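Long-range contact in NLP/P60 family protein (Bacillus cereus ATCC 10987, PDB 3H41), which cleaves cell-wall peptides as a cysteine peptidase, probably hydrolysing gamma-D-glutamyl-L-lysine bonds to release L-Ala-gamma-D-Glu dipeptides: residues 249-263 with 294-308. Numbering follows the deposited sequence.
Sequences HLQKGDLIFFAHDQG and LNTPGYIEEYAGARR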
loop_
_atom_site.group_PDB
_atom_site.type_symbol
_atom_site.label_atom_id
_atom_site.label_comp_id
_atom_site.label_asym_id
_atom_site.label_seq_id
_atom_site.Cartn_x
_atom_site.Cartn_y
_atom_site.Cartn_z
ATOM N N HIS A 249 -28.075 5.844 3.214
ATOM C CA HIS A 249 -27.358 7.022 2.744
ATOM C C HIS A 249 -26.002 6.739 2.078
ATOM O O HIS A 249 -25.197 7.673 1.872
ATOM C CB HIS A 249 -27.209 8.009 3.894
ATOM C CG HIS A 249 -28.459 8.782 4.166
ATOM N ND1 HIS A 249 -29.424 8.350 5.047
ATOM C CD2 HIS A 249 -28.920 9.941 3.641
ATOM C CE1 HIS A 249 -30.417 9.219 5.071
ATOM N NE2 HIS A 249 -30.135 10.196 4.227
ATOM N N LEU A 250 -25.782 5.484 1.683
ATOM C CA LEU A 250 -24.534 5.105 1.056
ATOM C C LEU A 250 -24.305 5.888 -0.226
ATOM O O LEU A 250 -25.214 6.039 -1.042
ATOM C CB LEU A 250 -24.480 3.620 0.728
ATOM C CG LEU A 250 -24.123 2.597 1.783
ATOM C CD1 LEU A 250 -24.097 1.230 1.097
ATOM C CD2 LEU A 250 -22.795 2.906 2.398
ATOM N N GLN A 251 -23.080 6.373 -0.388
ATOM C CA GLN A 251 -22.655 7.097 -1.587
ATOM C C GLN A 251 -21.359 6.495 -2.148
ATOM O O GLN A 251 -20.599 5.840 -1.439
ATOM C CB GLN A 251 -22.434 8.589 -1.277
ATOM C CG GLN A 251 -23.736 9.336 -1.080
ATOM C CD GLN A 251 -23.547 10.759 -0.547
ATOM O OE1 GLN A 251 -22.427 11.306 -0.533
ATOM N NE2 GLN A 251 -24.649 11.367 -0.111
ATOM N N LYS A 252 -21.145 6.705 -3.439
ATOM C CA LYS A 252 -19.904 6.355 -4.082
ATOM C C LYS A 252 -18.707 6.821 -3.247
ATOM O O LYS A 252 -18.665 7.948 -2.770
ATOM C CB LYS A 252 -19.805 6.997 -5.462
ATOM C CG LYS A 252 -20.704 6.410 -6.512
ATOM C CD LYS A 252 -20.488 7.120 -7.836
ATOM C CE LYS A 252 -21.019 6.372 -9.035
ATOM N NZ LYS A 252 -20.715 7.184 -10.259
ATOM N N GLY A 253 -17.734 5.929 -3.098
ATOM C CA GLY A 253 -16.546 6.176 -2.303
ATOM C C GLY A 253 -16.631 5.749 -0.856
ATOM O O GLY A 253 -15.578 5.557 -0.201
ATOM N N ASP A 254 -17.858 5.607 -0.333
ATOM C CA ASP A 254 -18.005 5.224 1.052
ATOM C C ASP A 254 -17.328 3.868 1.269
ATOM O O ASP A 254 -17.318 3.026 0.368
ATOM C CB ASP A 254 -19.461 5.142 1.480
ATOM C CG ASP A 254 -20.107 6.511 1.695
ATOM O OD1 ASP A 254 -19.374 7.535 1.772
ATOM O OD2 ASP A 254 -21.368 6.545 1.762
ATOM N N LEU A 255 -16.708 3.691 2.436
ATOM C CA LEU A 255 -16.121 2.386 2.786
ATOM C C LEU A 255 -17.153 1.566 3.557
ATOM O O LEU A 255 -17.829 2.080 4.464
ATOM C CB LEU A 255 -14.852 2.522 3.608
ATOM C CG LEU A 255 -13.613 3.107 2.855
ATOM C CD1 LEU A 255 -12.321 3.030 3.705
ATOM C CD2 LEU A 255 -13.439 2.474 1.491
ATOM N N ILE A 256 -17.275 0.301 3.171
ATOM C CA ILE A 256 -18.247 -0.607 3.788
ATOM C C ILE A 256 -17.488 -1.716 4.496
ATOM O O ILE A 256 -16.502 -2.243 3.973
ATOM C CB ILE A 256 -19.214 -1.175 2.741
ATOM C CG1 ILE A 256 -19.664 -0.082 1.771
ATOM C CG2 ILE A 256 -20.423 -1.843 3.416
ATOM C CD1 ILE A 256 -20.346 1.088 2.420
ATOM N N PHE A 257 -17.956 -2.055 5.699
ATOM C CA PHE A 257 -17.277 -2.971 6.585
ATOM C C PHE A 257 -18.097 -4.217 6.855
ATOM O O PHE A 257 -19.320 -4.164 6.874
ATOM C CB PHE A 257 -16.884 -2.213 7.875
ATOM C CG PHE A 257 -15.965 -1.093 7.592
ATOM C CD1 PHE A 257 -14.600 -1.317 7.478
ATOM C CD2 PHE A 257 -16.455 0.181 7.343
ATOM C CE1 PHE A 257 -13.721 -0.262 7.154
ATOM C CE2 PHE A 257 -15.588 1.228 7.018
ATOM C CZ PHE A 257 -14.240 1.010 6.924
ATOM N N PHE A 258 -17.394 -5.335 7.023
ATOM C CA PHE A 258 -18.031 -6.610 7.335
ATOM C C PHE A 258 -17.372 -7.185 8.566
ATOM O O PHE A 258 -16.133 -7.143 8.707
ATOM C CB PHE A 258 -17.967 -7.559 6.125
ATOM C CG PHE A 258 -18.505 -6.930 4.869
ATOM C CD1 PHE A 258 -19.877 -6.983 4.584
ATOM C CD2 PHE A 258 -17.689 -6.150 4.053
ATOM C CE1 PHE A 258 -20.397 -6.352 3.449
ATOM C CE2 PHE A 258 -18.221 -5.503 2.915
ATOM C CZ PHE A 258 -19.576 -5.618 2.620
ATOM N N ALA A 259 -18.196 -7.735 9.470
ATOM C CA ALA A 259 -17.698 -8.237 10.730
ATOM C C ALA A 259 -18.180 -9.662 10.991
ATOM O O ALA A 259 -19.249 -10.085 10.527
ATOM C CB ALA A 259 -18.133 -7.280 11.921
ATOM N N HIS A 260 -17.389 -10.385 11.747
ATOM C CA HIS A 260 -17.733 -11.746 12.176
ATOM C C HIS A 260 -19.043 -11.793 12.956
ATOM O O HIS A 260 -19.525 -10.756 13.494
ATOM C CB HIS A 260 -16.614 -12.327 13.052
ATOM C CG HIS A 260 -15.337 -12.594 12.311
ATOM N ND1 HIS A 260 -15.197 -13.650 11.439
ATOM C CD2 HIS A 260 -14.143 -11.960 12.328
ATOM C CE1 HIS A 260 -13.977 -13.648 10.937
ATOM N NE2 HIS A 260 -13.315 -12.635 11.462
ATOM N N ASP A 261 -19.612 -12.995 13.030
ATOM C CA ASP A 261 -20.868 -13.236 13.764
ATOM C C ASP A 261 -21.988 -12.285 13.343
ATOM O O ASP A 261 -22.511 -11.527 14.157
ATOM C CB ASP A 261 -20.628 -13.132 15.279
ATOM C CG ASP A 261 -21.883 -13.524 16.124
ATOM O OD1 ASP A 261 -22.824 -14.188 15.588
ATOM O OD2 ASP A 261 -21.919 -13.151 17.322
ATOM N N GLN A 262 -22.324 -12.312 12.053
ATOM C CA GLN A 262 -23.470 -11.598 11.522
ATOM C C GLN A 262 -23.337 -10.092 11.794
ATOM O O GLN A 262 -24.330 -9.427 12.055
ATOM C CB GLN A 262 -24.776 -12.107 12.133
ATOM C CG GLN A 262 -24.934 -13.591 12.095
ATOM C CD GLN A 262 -25.213 -14.080 10.714
ATOM O OE1 GLN A 262 -26.220 -13.695 10.122
ATOM N NE2 GLN A 262 -24.325 -14.924 10.180
ATOM N N GLY A 263 -22.115 -9.584 11.728
ATOM C CA GLY A 263 -21.875 -8.143 11.833
ATOM C C GLY A 263 -21.658 -7.631 13.249
ATOM O O GLY A 263 -21.430 -6.444 13.436
ATOM N N LEU A 294 -23.124 -5.547 -3.413
ATOM C CA LEU A 294 -23.153 -5.490 -1.958
ATOM C C LEU A 294 -24.025 -6.622 -1.406
ATOM O O LEU A 294 -23.703 -7.239 -0.393
ATOM C CB LEU A 294 -23.664 -4.127 -1.489
ATOM C CG LEU A 294 -23.830 -3.889 0.015
ATOM C CD1 LEU A 294 -22.557 -4.233 0.861
ATOM C CD2 LEU A 294 -24.244 -2.460 0.188
ATOM N N ASN A 295 -25.104 -6.914 -2.112
ATOM C CA ASN A 295 -25.984 -8.005 -1.798
ATOM C C ASN A 295 -25.429 -9.337 -2.274
ATOM O O ASN A 295 -26.040 -9.993 -3.098
ATOM C CB ASN A 295 -27.331 -7.763 -2.472
ATOM C CG ASN A 295 -28.413 -8.670 -1.937
ATOM O OD1 ASN A 295 -28.353 -9.113 -0.783
ATOM N ND2 ASN A 295 -29.398 -8.981 -2.781
ATOM N N THR A 296 -24.252 -9.720 -1.813
ATOM C CA THR A 296 -23.689 -11.024 -2.148
ATOM C C THR A 296 -23.797 -11.848 -0.864
ATOM O O THR A 296 -23.516 -11.334 0.220
ATOM C CB THR A 296 -22.239 -10.892 -2.635
ATOM O OG1 THR A 296 -22.242 -10.183 -3.885
ATOM C CG2 THR A 296 -21.542 -12.275 -2.793
ATOM N N PRO A 297 -24.278 -13.110 -0.972
ATOM C CA PRO A 297 -24.344 -14.046 0.170
ATOM C C PRO A 297 -23.050 -14.075 0.924
ATOM O O PRO A 297 -21.991 -14.194 0.298
ATOM C CB PRO A 297 -24.569 -15.419 -0.499
ATOM C CG PRO A 297 -25.337 -15.091 -1.720
ATOM C CD PRO A 297 -24.854 -13.706 -2.194
ATOM N N GLY A 298 -23.136 -13.972 2.246
ATOM C CA GLY A 298 -21.977 -13.926 3.105
ATOM C C GLY A 298 -21.762 -12.484 3.497
ATOM O O GLY A 298 -21.856 -12.096 4.697
ATOM N N TYR A 299 -21.506 -11.662 2.485
ATOM C CA TYR A 299 -21.224 -10.276 2.757
ATOM C C TYR A 299 -22.412 -9.589 3.399
ATOM O O TYR A 299 -22.287 -8.891 4.401
ATOM C CB TYR A 299 -20.804 -9.572 1.469
ATOM C CG TYR A 299 -19.457 -10.036 0.979
ATOM C CD1 TYR A 299 -18.302 -9.408 1.400
ATOM C CD2 TYR A 299 -19.342 -11.087 0.065
ATOM C CE1 TYR A 299 -17.070 -9.809 0.948
ATOM C CE2 TYR A 299 -18.085 -11.490 -0.401
ATOM C CZ TYR A 299 -16.977 -10.827 0.038
ATOM O OH TYR A 299 -15.736 -11.173 -0.374
ATOM N N ILE A 300 -23.576 -9.789 2.836
ATOM C CA ILE A 300 -24.720 -9.030 3.287
ATOM C C ILE A 300 -25.090 -9.321 4.746
ATOM O O ILE A 300 -25.457 -8.396 5.472
ATOM C CB ILE A 300 -25.863 -9.153 2.275
ATOM C CG1 ILE A 300 -26.866 -7.997 2.443
ATOM C CG2 ILE A 300 -26.490 -10.552 2.319
ATOM C CD1 ILE A 300 -26.204 -6.563 2.463
ATOM N N GLU A 301 -24.915 -10.570 5.203
ATOM C CA GLU A 301 -25.213 -10.951 6.577
ATOM C C GLU A 301 -24.227 -10.377 7.577
ATOM O O GLU A 301 -24.556 -10.233 8.768
ATOM C CB GLU A 301 -25.242 -12.488 6.750
ATOM C CG GLU A 301 -26.408 -13.194 6.068
ATOM C CD GLU A 301 -26.169 -13.501 4.567
ATOM O OE1 GLU A 301 -25.081 -13.147 4.040
ATOM O OE2 GLU A 301 -27.064 -14.116 3.922
ATOM N N GLU A 302 -23.019 -10.059 7.101
ATOM C CA GLU A 302 -21.941 -9.539 7.947
ATOM C C GLU A 302 -21.771 -7.999 7.865
ATOM O O GLU A 302 -20.865 -7.447 8.509
ATOM C CB GLU A 302 -20.619 -10.229 7.593
ATOM C CG GLU A 302 -20.496 -11.677 8.110
ATOM C CD GLU A 302 -19.083 -12.180 8.211
ATOM O OE1 GLU A 302 -18.166 -11.566 7.618
ATOM O OE2 GLU A 302 -18.887 -13.205 8.913
ATOM N N TYR A 303 -22.645 -7.341 7.113
ATOM C CA TYR A 303 -22.650 -5.896 6.993
ATOM C C TYR A 303 -22.529 -5.278 8.384
ATOM O O TYR A 303 -23.334 -5.573 9.276
ATOM C CB TYR A 303 -23.920 -5.420 6.309
ATOM C CG TYR A 303 -23.926 -3.948 6.040
ATOM C CD1 TYR A 303 -23.313 -3.430 4.905
ATOM C CD2 TYR A 303 -24.499 -3.053 6.950
ATOM C CE1 TYR A 303 -23.290 -2.059 4.669
ATOM C CE2 TYR A 303 -24.477 -1.661 6.715
ATOM C CZ TYR A 303 -23.872 -1.184 5.560
ATOM O OH TYR A 303 -23.819 0.162 5.279
ATOM N N ALA A 304 -21.512 -4.439 8.570
ATOM C CA ALA A 304 -21.212 -3.869 9.869
ATOM C C ALA A 304 -21.028 -2.365 9.821
ATOM O O ALA A 304 -20.282 -1.818 10.636
ATOM C CB ALA A 304 -19.952 -4.510 10.443
ATOM N N GLY A 305 -21.632 -1.721 8.843
ATOM C CA GLY A 305 -21.669 -0.249 8.793
ATOM C C GLY A 305 -20.792 0.335 7.689
ATOM O O GLY A 305 -20.179 -0.392 6.924
ATOM N N ALA A 306 -20.803 1.656 7.575
ATOM C CA ALA A 306 -20.118 2.338 6.492
ATOM C C ALA A 306 -19.557 3.653 7.008
ATOM O O ALA A 306 -20.129 4.265 7.939
ATOM C CB ALA A 306 -21.058 2.546 5.286
ATOM N N ARG A 307 -18.419 4.061 6.437
ATOM C CA ARG A 307 -17.741 5.309 6.816
ATOM C C ARG A 307 -17.464 6.181 5.588
ATOM O O ARG A 307 -17.120 5.661 4.500
ATOM C CB ARG A 307 -16.414 4.971 7.477
ATOM C CG ARG A 307 -16.544 4.346 8.831
ATOM C CD ARG A 307 -16.798 5.477 9.855
ATOM N NE ARG A 307 -17.534 5.019 10.984
ATOM C CZ ARG A 307 -17.468 5.560 12.195
ATOM N NH1 ARG A 307 -16.666 6.595 12.482
ATOM N NH2 ARG A 307 -18.202 5.035 13.135
ATOM N N ARG A 308 -17.571 7.498 5.768
ATOM C CA ARG A 308 -17.269 8.458 4.709
ATOM C C ARG A 308 -16.030 9.290 5.053
ATOM O O ARG A 308 -15.887 9.831 6.140
ATOM C CB ARG A 308 -18.483 9.344 4.427
ATOM C CG ARG A 308 -18.335 10.356 3.264
ATOM C CD ARG A 308 -19.688 11.005 2.920
ATOM N NE ARG A 308 -20.635 9.955 2.592
ATOM C CZ ARG A 308 -21.953 10.034 2.656
ATOM N NH1 ARG A 308 -22.564 11.157 3.033
ATOM N NH2 ARG A 308 -22.667 8.961 2.359
HETATM O O HOH W 1 -27.094 -10.767 9.635
#
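Strands 255-259 and 303-308 are antiparallel neighbours in the six-stranded sheet of the NlpC/P60 cysteine peptidase domain. L255 and R307 form a hydrogen-bonded pair, with N-H to O bonds in both directions. I256 faces A306 in a non-hydrogen-bonded pair. The register then shifts by one residue in a beta bulge, which brings F258 opposite Y303. Within the bulge, F257 N donates to G305 O (3.0 Å) and F257 O accepts from A304 N (2.8 Å). Beyond it, A259 N donates to E302 O.

F258 and Y299 lie beside two histidines assigned to the active site, probably catalytic: the F258 side chain is next to H269, and the Y299 ring meets both H269 and H281. Y299 turns its edge to the face of F258 in a T-shaped stack, centroids 5.4 Å apart and planes at 83°. L294 CD1 meets the edge of the F258 ring in plane, 3.7 Å from CZ. L294 also reaches tip to tip with L250, and L250 CD2 packs tightly on A306 CB (3.4 Å). E302 OE1 is hydrogen-bonded to H268 NE2; H268 lines the D-glutamate pocket, so E302 is a second-shell residue there.

At the other end, a type II turn over 251-254 presents D254 to R308. R308 CG is anti to the backbone N (chi1 -176°), and a bend at chi3 brings the guanidinium side-on to D254, nearly coplanar with the carboxylate: NE bonds OD1 and NH2 bonds OD2, both through syn lone pairs. Q251 N also donates to D254 OD2, from above the carboxylate plane. R308 NH2 gives a second, more bent bond to H249 O (2.9 Å, 134°). The Q251 amide stacks on the guanidinium, its OE1 3.5 Å from R308 CZ.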